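Local coordinates for solute-binding protein Csal_2479 (Chromohalobacter salexigens, PDB 4P1L), which binds D-glucuronate in vitro and is probably the extracytoplasmic solute receptor of a tripartite ATP-independent periplasmic (TRAP) transport system that carries solutes into the cytoplasm, at residues G163-V168 with N184-A189; A145-N150 with S225-L230; Y149-P154 with Y218-Y223; I178-G183 with M300-D305. All blocks are in the same frame, centred on the assembly; numbering follows the deposited sequence.

Contact 1. Residues G163-V168 with N184-A189; sequences GLKVRV and NATPMA. With BDP (beta-D-glucopyranuronic acid), chain C.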
# COMPACT_ATOMS: atom_id res chain seq x y z
N GLY A 163 -9.49 2.41 -23.72
CA GLY A 163 -8.86 1.31 -24.42
C GLY A 163 -7.77 0.55 -23.67
O GLY A 163 -7.38 -0.53 -24.10
N LEU A 164 -7.27 1.10 -22.55
CA LEU A 164 -6.27 0.39 -21.77
C LEU A 164 -6.92 -0.58 -20.80
O LEU A 164 -7.86 -0.24 -20.09
CB LEU A 164 -5.37 1.37 -21.00
CG LEU A 164 -4.59 2.40 -21.82
CD1 LEU A 164 -3.77 3.30 -20.89
CD2 LEU A 164 -3.68 1.74 -22.82
N LYS A 165 -6.40 -1.80 -20.78
CA LYS A 165 -6.76 -2.78 -19.79
C LYS A 165 -5.68 -2.72 -18.71
O LYS A 165 -4.50 -3.08 -18.96
CB LYS A 165 -6.82 -4.17 -20.42
CG LYS A 165 -7.26 -5.28 -19.47
CD LYS A 165 -7.79 -6.46 -20.28
CE LYS A 165 -8.34 -7.56 -19.40
NZ LYS A 165 -7.24 -8.41 -18.88
N VAL A 166 -6.08 -2.26 -17.53
CA VAL A 166 -5.16 -1.97 -16.44
C VAL A 166 -5.39 -2.91 -15.26
O VAL A 166 -6.52 -3.04 -14.74
CB VAL A 166 -5.31 -0.51 -15.94
CG1 VAL A 166 -4.18 -0.16 -14.94
CG2 VAL A 166 -5.34 0.49 -17.11
N ARG A 167 -4.32 -3.57 -14.85
CA ARG A 167 -4.35 -4.38 -13.64
C ARG A 167 -4.47 -3.49 -12.42
O ARG A 167 -3.84 -2.43 -12.34
CB ARG A 167 -3.08 -5.23 -13.51
CG ARG A 167 -3.03 -6.04 -12.25
CD ARG A 167 -2.28 -5.31 -11.13
NE ARG A 167 -2.21 -6.09 -9.90
CZ ARG A 167 -1.59 -5.68 -8.80
NH1 ARG A 167 -0.99 -4.48 -8.78
NH2 ARG A 167 -1.58 -6.44 -7.72
N VAL A 168 -5.28 -3.94 -11.47
CA VAL A 168 -5.40 -3.32 -10.16
C VAL A 168 -5.32 -4.39 -9.09
O VAL A 168 -5.39 -5.59 -9.38
CB VAL A 168 -6.72 -2.52 -10.02
CG1 VAL A 168 -6.72 -1.33 -10.93
CG2 VAL A 168 -7.94 -3.41 -10.27
N ASN A 184 -10.52 0.03 -18.66
CA ASN A 184 -11.13 -1.12 -18.04
C ASN A 184 -10.08 -1.79 -17.18
O ASN A 184 -8.88 -1.61 -17.41
CB ASN A 184 -11.77 -2.06 -19.08
CG ASN A 184 -10.76 -2.75 -19.95
OD1 ASN A 184 -10.31 -3.86 -19.65
ND2 ASN A 184 -10.42 -2.13 -21.07
N ALA A 185 -10.52 -2.50 -16.15
CA ALA A 185 -9.61 -2.95 -15.12
C ALA A 185 -9.71 -4.46 -14.90
O ALA A 185 -10.71 -5.10 -15.22
CB ALA A 185 -9.89 -2.22 -13.82
N THR A 186 -8.68 -5.03 -14.30
CA THR A 186 -8.73 -6.42 -13.95
C THR A 186 -7.88 -6.66 -12.71
O THR A 186 -6.71 -6.27 -12.67
CB THR A 186 -8.26 -7.31 -15.12
OG1 THR A 186 -8.37 -8.69 -14.74
CG2 THR A 186 -6.86 -7.02 -15.48
N PRO A 187 -8.48 -7.25 -11.67
CA PRO A 187 -7.79 -7.52 -10.41
C PRO A 187 -6.85 -8.69 -10.59
O PRO A 187 -7.22 -9.67 -11.24
CB PRO A 187 -8.95 -7.84 -9.45
CG PRO A 187 -10.01 -8.40 -10.33
CD PRO A 187 -9.90 -7.65 -11.62
N MSE A 188 -5.65 -8.61 -10.02
CA MSE A 188 -4.65 -9.66 -10.21
C MSE A 188 -3.58 -9.59 -9.12
O MSE A 188 -3.20 -8.50 -8.68
CB MSE A 188 -4.01 -9.47 -11.59
CG MSE A 188 -3.04 -10.51 -11.99
SE MSE A 188 -2.21 -10.05 -13.74
CE MSE A 188 -3.79 -9.63 -14.73
N ALA A 189 -3.10 -10.75 -8.69
CA ALA A 189 -1.95 -10.87 -7.77
C ALA A 189 -0.74 -10.13 -8.32
O ALA A 189 -0.43 -10.23 -9.49
CB ALA A 189 -1.59 -12.32 -7.52
C1 BDP C . 2.84 -2.17 -3.66
C2 BDP C . 2.51 -2.57 -2.22
C3 BDP C . 2.40 -4.04 -2.14
C4 BDP C . 1.31 -4.46 -3.08
C5 BDP C . 1.62 -4.00 -4.53
C6 BDP C . 0.52 -4.37 -5.52
O2 BDP C . 3.60 -2.12 -1.43
O3 BDP C . 1.92 -4.36 -0.73
O4 BDP C . 1.15 -5.89 -3.05
O5 BDP C . 1.80 -2.62 -4.54
O6A BDP C . 0.32 -3.55 -6.48
O1 BDP C . 2.90 -0.79 -3.75
O6B BDP C . -0.08 -5.46 -5.41
O HOH W 1 -9.12 -2.88 -23.41

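Contact 2. Residues A145-N150 with S225-L230; sequences ARSLYN and SLTEHL. With BDP (beta-D-glucopyranuronic acid), chain C.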
# COMPACT_ATOMS: atom_id res chain seq x y z
N ALA A 145 3.04 7.63 -3.81
CA ALA A 145 1.86 7.71 -4.64
C ALA A 145 1.95 6.71 -5.80
O ALA A 145 3.02 6.50 -6.40
CB ALA A 145 1.71 9.12 -5.16
N ARG A 146 0.82 6.10 -6.11
CA ARG A 146 0.71 5.18 -7.25
C ARG A 146 0.27 5.91 -8.52
O ARG A 146 -0.68 6.70 -8.50
CB ARG A 146 -0.28 4.05 -6.96
CG ARG A 146 0.03 3.28 -5.66
CD ARG A 146 -1.06 2.32 -5.26
NE ARG A 146 -1.26 1.19 -6.18
CZ ARG A 146 -0.80 -0.04 -5.99
NH1 ARG A 146 -0.06 -0.35 -4.94
NH2 ARG A 146 -1.05 -0.98 -6.90
N SER A 147 0.96 5.61 -9.62
CA SER A 147 0.64 6.20 -10.92
C SER A 147 0.52 5.13 -12.00
O SER A 147 1.07 4.02 -11.89
CB SER A 147 1.72 7.22 -11.31
OG SER A 147 1.69 8.33 -10.45
N LEU A 148 -0.19 5.49 -13.07
CA LEU A 148 -0.43 4.60 -14.19
C LEU A 148 0.79 4.38 -15.05
O LEU A 148 1.48 5.33 -15.43
CB LEU A 148 -1.49 5.17 -15.14
CG LEU A 148 -2.95 5.22 -14.77
CD1 LEU A 148 -3.73 6.04 -15.83
CD2 LEU A 148 -3.52 3.82 -14.65
N TYR A 149 1.02 3.13 -15.41
CA TYR A 149 1.96 2.84 -16.48
C TYR A 149 1.39 1.87 -17.49
O TYR A 149 0.58 1.02 -17.14
CB TYR A 149 3.28 2.33 -15.93
CG TYR A 149 3.21 1.26 -14.85
CD1 TYR A 149 3.19 -0.10 -15.18
CD2 TYR A 149 3.24 1.60 -13.51
CE1 TYR A 149 3.20 -1.07 -14.18
CE2 TYR A 149 3.25 0.64 -12.51
CZ TYR A 149 3.21 -0.69 -12.84
OH TYR A 149 3.23 -1.63 -11.82
N ASN A 150 1.80 2.01 -18.75
CA ASN A 150 1.25 1.19 -19.82
C ASN A 150 2.24 1.01 -20.95
O ASN A 150 3.31 1.62 -20.98
CB ASN A 150 -0.10 1.72 -20.34
CG ASN A 150 0.04 2.91 -21.28
OD1 ASN A 150 -0.06 2.76 -22.49
ND2 ASN A 150 0.26 4.08 -20.72
N SER A 225 2.93 7.57 -16.29
CA SER A 225 2.23 8.87 -16.30
C SER A 225 1.78 9.20 -14.88
O SER A 225 1.07 8.41 -14.27
CB SER A 225 1.04 8.81 -17.24
OG SER A 225 1.41 8.50 -18.59
N LEU A 226 2.16 10.38 -14.39
CA LEU A 226 2.07 10.70 -12.97
C LEU A 226 0.67 11.14 -12.52
O LEU A 226 0.44 12.27 -12.02
CB LEU A 226 3.14 11.75 -12.62
CG LEU A 226 4.56 11.19 -12.62
CD1 LEU A 226 5.62 12.28 -12.74
CD2 LEU A 226 4.79 10.40 -11.34
N THR A 227 -0.27 10.22 -12.65
CA THR A 227 -1.60 10.41 -12.09
C THR A 227 -1.62 10.55 -10.55
O THR A 227 -2.48 11.26 -10.04
CB THR A 227 -2.52 9.27 -12.51
OG1 THR A 227 -1.86 8.02 -12.29
CG2 THR A 227 -2.92 9.43 -13.99
N GLU A 228 -0.74 9.84 -9.82
CA GLU A 228 -0.60 9.96 -8.37
C GLU A 228 -1.97 9.85 -7.70
O GLU A 228 -2.33 10.63 -6.81
CB GLU A 228 0.17 11.24 -8.01
CG GLU A 228 1.55 11.24 -8.64
CD GLU A 228 2.39 12.46 -8.38
OE1 GLU A 228 3.62 12.33 -8.23
OE2 GLU A 228 1.84 13.56 -8.36
N HIS A 229 -2.71 8.83 -8.14
CA HIS A 229 -4.14 8.67 -7.85
C HIS A 229 -4.49 8.00 -6.52
O HIS A 229 -5.62 8.14 -6.06
CB HIS A 229 -4.80 7.92 -9.01
CG HIS A 229 -4.12 6.64 -9.38
ND1 HIS A 229 -3.41 6.49 -10.56
CD2 HIS A 229 -4.04 5.46 -8.74
CE1 HIS A 229 -2.91 5.27 -10.60
NE2 HIS A 229 -3.28 4.62 -9.51
N LEU A 230 -3.51 7.31 -5.91
CA LEU A 230 -3.67 6.63 -4.62
C LEU A 230 -2.42 6.84 -3.80
O LEU A 230 -1.31 6.77 -4.31
CB LEU A 230 -3.90 5.12 -4.79
CG LEU A 230 -5.24 4.68 -5.35
CD1 LEU A 230 -5.14 3.27 -5.88
CD2 LEU A 230 -6.35 4.83 -4.30
C1 BDP C . 2.84 -2.17 -3.66
C2 BDP C . 2.51 -2.57 -2.22
C3 BDP C . 2.40 -4.04 -2.14
C4 BDP C . 1.31 -4.46 -3.08
C5 BDP C . 1.62 -4.00 -4.53
C6 BDP C . 0.52 -4.37 -5.52
O2 BDP C . 3.60 -2.12 -1.43
O3 BDP C . 1.92 -4.36 -0.73
O4 BDP C . 1.15 -5.89 -3.05
O5 BDP C . 1.80 -2.62 -4.54
O6A BDP C . 0.32 -3.55 -6.48
O1 BDP C . 2.90 -0.79 -3.75
O6B BDP C . -0.08 -5.46 -5.41
O HOH W 2 0.89 5.68 -18.37

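Contact 3. Residues Y149-P154 with Y218-Y223; sequences YNTDHP and YEVANY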
# COMPACT_ATOMS: atom_id res chain seq x y z
N TYR A 149 1.02 3.13 -15.41
CA TYR A 149 1.96 2.84 -16.48
C TYR A 149 1.39 1.87 -17.49
O TYR A 149 0.58 1.02 -17.14
CB TYR A 149 3.28 2.33 -15.93
CG TYR A 149 3.21 1.26 -14.85
CD1 TYR A 149 3.19 -0.10 -15.18
CD2 TYR A 149 3.24 1.60 -13.51
CE1 TYR A 149 3.20 -1.07 -14.18
CE2 TYR A 149 3.25 0.64 -12.51
CZ TYR A 149 3.21 -0.69 -12.84
OH TYR A 149 3.23 -1.63 -11.82
N ASN A 150 1.80 2.01 -18.75
CA ASN A 150 1.25 1.19 -19.82
C ASN A 150 2.24 1.01 -20.95
O ASN A 150 3.31 1.62 -20.98
CB ASN A 150 -0.10 1.72 -20.34
CG ASN A 150 0.04 2.91 -21.28
OD1 ASN A 150 -0.06 2.76 -22.49
ND2 ASN A 150 0.26 4.08 -20.72
N THR A 151 1.88 0.13 -21.87
CA THR A 151 2.79 -0.27 -22.93
C THR A 151 2.64 0.54 -24.20
O THR A 151 3.41 0.34 -25.14
CB THR A 151 2.52 -1.74 -23.33
OG1 THR A 151 1.18 -1.86 -23.81
CG2 THR A 151 2.74 -2.67 -22.17
N ASP A 152 1.65 1.43 -24.26
CA ASP A 152 1.20 2.00 -25.54
C ASP A 152 1.47 3.49 -25.77
O ASP A 152 2.00 3.87 -26.81
CB ASP A 152 -0.28 1.70 -25.76
CG ASP A 152 -0.74 2.04 -27.17
OD1 ASP A 152 -0.62 1.16 -28.05
OD2 ASP A 152 -1.19 3.18 -27.39
N HIS A 153 1.11 4.34 -24.81
CA HIS A 153 1.20 5.80 -24.98
C HIS A 153 1.19 6.55 -23.67
O HIS A 153 0.73 6.04 -22.65
CB HIS A 153 0.05 6.30 -25.86
CG HIS A 153 -1.32 6.00 -25.32
ND1 HIS A 153 -2.05 4.90 -25.72
CD2 HIS A 153 -2.10 6.67 -24.44
CE1 HIS A 153 -3.23 4.92 -25.11
NE2 HIS A 153 -3.28 5.98 -24.33
N PRO A 154 1.69 7.79 -23.68
CA PRO A 154 1.58 8.62 -22.48
C PRO A 154 0.12 8.90 -22.19
O PRO A 154 -0.68 9.10 -23.12
CB PRO A 154 2.30 9.92 -22.86
CG PRO A 154 3.15 9.56 -24.06
CD PRO A 154 2.43 8.47 -24.76
N TYR A 218 8.68 -2.00 -15.49
CA TYR A 218 9.20 -0.93 -16.35
C TYR A 218 9.87 -1.46 -17.61
O TYR A 218 9.99 -0.74 -18.59
CB TYR A 218 10.20 -0.09 -15.57
CG TYR A 218 11.56 -0.72 -15.38
CD1 TYR A 218 11.80 -1.62 -14.36
CD2 TYR A 218 12.62 -0.38 -16.21
CE1 TYR A 218 13.04 -2.19 -14.18
CE2 TYR A 218 13.88 -0.95 -16.04
CZ TYR A 218 14.08 -1.84 -15.02
OH TYR A 218 15.31 -2.41 -14.84
N GLU A 219 10.29 -2.71 -17.60
CA GLU A 219 10.92 -3.31 -18.77
C GLU A 219 9.92 -3.57 -19.88
O GLU A 219 10.32 -3.76 -21.03
CB GLU A 219 11.61 -4.62 -18.40
CG GLU A 219 12.74 -4.48 -17.40
CD GLU A 219 13.17 -5.83 -16.86
OE1 GLU A 219 12.80 -6.86 -17.47
OE2 GLU A 219 13.85 -5.87 -15.81
N VAL A 220 8.63 -3.64 -19.55
CA VAL A 220 7.63 -3.97 -20.56
C VAL A 220 6.67 -2.81 -20.79
O VAL A 220 6.28 -2.51 -21.92
CB VAL A 220 6.86 -5.25 -20.19
CG1 VAL A 220 5.73 -5.50 -21.20
CG2 VAL A 220 7.81 -6.44 -20.12
N ALA A 221 6.35 -2.09 -19.73
CA ALA A 221 5.46 -0.93 -19.83
C ALA A 221 6.30 0.33 -19.64
O ALA A 221 6.55 0.76 -18.51
CB ALA A 221 4.36 -1.03 -18.81
N ASN A 222 6.70 0.91 -20.79
CA ASN A 222 7.69 1.98 -20.89
C ASN A 222 7.16 3.40 -20.60
O ASN A 222 7.96 4.32 -20.49
CB ASN A 222 8.31 1.96 -22.31
CG ASN A 222 9.73 2.56 -22.35
OD1 ASN A 222 10.62 2.14 -21.62
ND2 ASN A 222 9.94 3.54 -23.23
N TYR A 223 5.84 3.56 -20.50
CA TYR A 223 5.23 4.87 -20.28
C TYR A 223 4.72 4.91 -18.87
O TYR A 223 3.92 4.09 -18.47
CB TYR A 223 4.04 5.09 -21.22
CG TYR A 223 4.44 5.04 -22.68
CD1 TYR A 223 4.97 6.15 -23.31
CD2 TYR A 223 4.34 3.86 -23.39
CE1 TYR A 223 5.35 6.09 -24.64
CE2 TYR A 223 4.73 3.79 -24.73
CZ TYR A 223 5.24 4.91 -25.34
OH TYR A 223 5.62 4.86 -26.67
O HOH W 2 0.89 5.68 -18.37
O HOH W 3 3.05 6.58 -28.07

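Contact 4. Residues I178-G183 with M300-D305; sequences IDEMGG and MQPIYD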
# COMPACT_ATOMS: atom_id res chain seq x y z
N ILE A 178 -10.58 3.00 -12.32
CA ILE A 178 -10.18 2.88 -13.71
C ILE A 178 -11.36 3.13 -14.67
O ILE A 178 -11.23 3.80 -15.70
CB ILE A 178 -9.57 1.52 -14.00
CG1 ILE A 178 -8.27 1.31 -13.20
CG2 ILE A 178 -9.28 1.36 -15.52
CD1 ILE A 178 -7.17 2.29 -13.51
N ASP A 179 -12.52 2.58 -14.34
CA ASP A 179 -13.68 2.72 -15.17
C ASP A 179 -14.10 4.17 -15.31
O ASP A 179 -14.45 4.62 -16.40
CB ASP A 179 -14.88 1.92 -14.63
CG ASP A 179 -14.72 0.44 -14.83
OD1 ASP A 179 -13.65 -0.02 -15.30
OD2 ASP A 179 -15.67 -0.28 -14.50
N GLU A 180 -14.10 4.90 -14.20
CA GLU A 180 -14.41 6.32 -14.22
C GLU A 180 -13.36 7.14 -14.98
O GLU A 180 -13.68 8.16 -15.58
CB GLU A 180 -14.55 6.85 -12.80
CG GLU A 180 -15.83 6.33 -12.07
CD GLU A 180 -17.13 6.85 -12.65
OE1 GLU A 180 -17.10 7.65 -13.61
OE2 GLU A 180 -18.20 6.45 -12.15
N MSE A 181 -12.10 6.71 -14.94
CA MSE A 181 -11.09 7.38 -15.74
C MSE A 181 -11.32 7.17 -17.23
O MSE A 181 -10.95 8.03 -18.01
CB MSE A 181 -9.70 6.89 -15.40
CG MSE A 181 -9.23 7.34 -14.05
SE MSE A 181 -7.40 6.66 -13.74
CE MSE A 181 -7.12 7.39 -11.97
N GLY A 182 -11.93 6.04 -17.60
CA GLY A 182 -12.23 5.71 -18.99
C GLY A 182 -11.74 4.36 -19.52
O GLY A 182 -12.06 3.95 -20.65
N GLY A 183 -10.95 3.65 -18.73
CA GLY A 183 -10.39 2.39 -19.19
C GLY A 183 -11.16 1.19 -18.68
O GLY A 183 -12.34 1.29 -18.34
N MSE A 300 -13.72 11.27 -10.07
CA MSE A 300 -13.88 10.33 -8.97
C MSE A 300 -15.11 10.59 -8.08
O MSE A 300 -15.44 9.77 -7.22
CB MSE A 300 -12.64 10.30 -8.08
CG MSE A 300 -11.34 10.13 -8.84
SE MSE A 300 -11.20 8.35 -9.70
CE MSE A 300 -11.81 8.74 -11.48
N GLN A 301 -15.79 11.70 -8.30
CA GLN A 301 -16.92 12.08 -7.44
C GLN A 301 -17.97 10.97 -7.20
O GLN A 301 -18.40 10.77 -6.05
CB GLN A 301 -17.62 13.33 -8.01
CG GLN A 301 -18.62 13.95 -7.03
CD GLN A 301 -17.94 14.48 -5.78
OE1 GLN A 301 -17.02 15.29 -5.85
NE2 GLN A 301 -18.39 14.00 -4.62
N PRO A 302 -18.36 10.23 -8.25
CA PRO A 302 -19.37 9.19 -8.05
C PRO A 302 -18.89 8.12 -7.09
O PRO A 302 -19.71 7.51 -6.40
CB PRO A 302 -19.55 8.58 -9.45
CG PRO A 302 -19.12 9.67 -10.38
CD PRO A 302 -18.01 10.39 -9.68
N ILE A 303 -17.58 7.89 -7.06
CA ILE A 303 -16.99 6.91 -6.15
C ILE A 303 -17.20 7.35 -4.70
O ILE A 303 -17.61 6.57 -3.82
CB ILE A 303 -15.50 6.66 -6.49
CG1 ILE A 303 -15.40 6.14 -7.92
CG2 ILE A 303 -14.92 5.67 -5.54
CD1 ILE A 303 -13.95 5.86 -8.39
N TYR A 304 -16.93 8.62 -4.44
CA TYR A 304 -17.09 9.16 -3.10
C TYR A 304 -18.57 9.17 -2.71
O TYR A 304 -18.92 8.78 -1.60
CB TYR A 304 -16.52 10.58 -3.02
CG TYR A 304 -15.01 10.68 -2.86
CD1 TYR A 304 -14.14 10.42 -3.91
CD2 TYR A 304 -14.46 11.07 -1.65
CE1 TYR A 304 -12.75 10.55 -3.75
CE2 TYR A 304 -13.09 11.19 -1.47
CZ TYR A 304 -12.24 10.92 -2.51
OH TYR A 304 -10.89 11.08 -2.34
N ASP A 305 -19.44 9.62 -3.62
CA ASP A 305 -20.87 9.68 -3.34
C ASP A 305 -21.43 8.30 -2.97
O ASP A 305 -22.19 8.15 -1.99
CB ASP A 305 -21.64 10.22 -4.55
CG ASP A 305 -21.34 11.67 -4.89
OD1 ASP A 305 -20.69 12.38 -4.09
OD2 ASP A 305 -21.76 12.10 -5.98

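Contact 1. Residues G163-V168 with N184-A189
Leu164 opens the pairing of two parallel strands: its carbonyl O takes the backbone N-H of Asn184, Leu164 O to Asn184 N being 3.0 Å, a nearly straight bond. Lys165 lies on the same face of the sheet as Asn184 and Thr186; its aliphatic chain runs past the Asn184 amide, Lys165 CG 3.4 Å from Asn184 OD1, while the ammonium end passes the Thr186 methyl to bond Val201 O. Val166 turns to the other face, its N and O bonding Asn184 O and Thr186 N in the alternation of parallel strands. Arg167 carries the ligand contact. With CG anti to the backbone N (chi1 177°), Arg167 CG lies 3.6 Å from Met188 CB. A bend at chi2 of -93° then sends the Arg167 guanidinium out beyond the strand, where Arg167 NE and NH2 grip Met188 O side-on, at 2.9 and 2.8 Å, the oxygen lying in the guanidinium plane. Val168 ends the run, its O accepting Met188 N and its CG2 packing on Ala185 CB. The strands belong to a right-handed beta-alpha-beta crossover through helix 172-181. Two donors on one carbonyl fix the rotation of the Arg167 guanidinium and aim NH1 and NH2 at carboxylate oxygens O6A and O6B of the glucuronate in nearly straight bonds. This bidentate pairing would, with Arg146, help to offset the carboxylate's negative charge.

Contact 2. Residues A145-N150 with S225-L230
The His229 imidazole lies with one face against Arg146 O, which sits 3.3 Å above the centre of the ring; the Leu148 backbone N is near its edge, and Leu230 CG lies in its plane. The same Arg146 O accepts His229 N at 3.0 Å, which draws the two together. At the edge of the Arg146 guanidinium lies O6A of the glucuronate, which accepts from NH2. Arg146 NH1 donates to the ring oxygen O5. Regular antiparallel pairing gives way here to side chains that stand in for backbone partners. Thr227 OG1 accepts Leu148 N at 3.1 Å and is also hydrogen-bonded to His229 ND1, an arrangement that helps to hold the ring. Ser147 OG, anti to its own carbonyl carbon (chi1 -67°), accepts Glu228 N at 2.9 Å. Backbone bonds close both ends: Arg146 N gives to Leu230 O, and Ser225 N to Leu148 O. A water bridges that Leu148 O to Asn150 ND2 and Ser225 OG, which also bonds Asn288 OD1. Glu206 OE1 forms a salt bridge with Arg146 NE and a hydrogen bond with His229 NE2, and probably helps to position the ligand-binding arginine. Strand 146-150 lies between strands 204-207 and 223-230, while Met177 and Met181 of helix 172-181 pack on His229.

Contact 3. Residues Y149-P154 with Y218-Y223
Asn150 and Tyr223 form an antiparallel hydrogen-bonded pair, Asn150 N reaching Tyr223 O at 3.0 Å and Tyr223 N returning to Asn150 O at 3.2 Å. Past this pair the 149-154 chain curls over the Tyr223 ring. His153 CA stands 3.9 Å above the Tyr223 ring centre, Asn150 O and Thr151 O lie in the ring plane at its edge, and Pro154 CD rests 3.7 Å from Tyr223 CD1. An alanine in place of Tyr223 would remove the ring on which this turn lies, and would probably leave His153 and Pro154 without their packing surface and the turn freer to shift. Asn150 CG sits between its own backbone N and carbonyl carbon (chi1 78°), which folds the amide back to brace the turn: OD1 accepts Asp152 N and His153 N from the same face of its plane, and ND2 gives to His153 O. One residue before Asn150, Tyr149 brings the edge of its ring to the Ala221 methyl, Tyr149 CD1 to Ala221 CB 3.9 Å, while its hydroxyl bonds His217. Taken together, this is an Asx turn and Asx motif headed by Asn150, following the last antiparallel hydrogen-bonded pair of strands 146-150 and 223-230, neighbours in a four-stranded mixed sheet.

Contact 4. Residues I178-G183 with M300-D305
Two bends in the selenomethionine Met300, at chi2 (-67°) and chi3 (96°), swing its terminal CE back to the helix 172-181 side, although its CB points away from it. There Met300 CE comes 3.6 Å from Glu180 CB and 3.9 Å from CG of the selenomethionine Met181, lodging beside two consecutive residues. Glu180 bends as well, at chi2 of -67°, which carries its carboxylate to the side of Pro302, against CB and CG. Glu180 OE2 lies 3.7 Å from Pro302 CB, a contact of oxygen with aliphatic carbon. The Glu180 and Ile303 side chains run antiparallel alongside each other, Glu180 CG 4.2 Å from Ile303 CD1. Glu180 is thus shared among three partners: its CB meets Met300, its CG Ile303 and its carboxylate Pro302. An alanine here would keep the CB that meets Met300 but lose the rest of the chain, and would probably open a gap beside Pro302 and Ile303. Directly after these residues the helix stops in a Schellman motif: Gly182, at positive phi, is the C-prime residue, and Gly183 N returns to Ile178 O. Around this joint Met300 also touches Met177 of the same helix and Pro105 and Phe106 of a loop. The end of helix 172-181 is therefore joined to the start of helix 301-310 by van der Waals packing, with the Glu180 carboxylate lying against Pro302 carbons and no polar bond between the two segments.

Starting from the N terminus, strand 146-150 and the turn after it are the first arms of contacts 2 and 3, which share Tyr149, Asn150 and a water. Contact 3 closes at 218-223 and contact 2 a little later at 225-230, so both bracket the same long excursion of chain and join neighbouring strands of the four-stranded sheet. Within it lies contact 1, a short local closure across helix 172-181 that makes the two-stranded parallel sheet. Contact 4 leaves from the end of that helix and closes only at 300-305, crossing the other three and tying helix 172-181 to helix 301-310. Contacts 1 and 2 meet at the glucuronate; contact 4 reaches them through Ile178 and Met181.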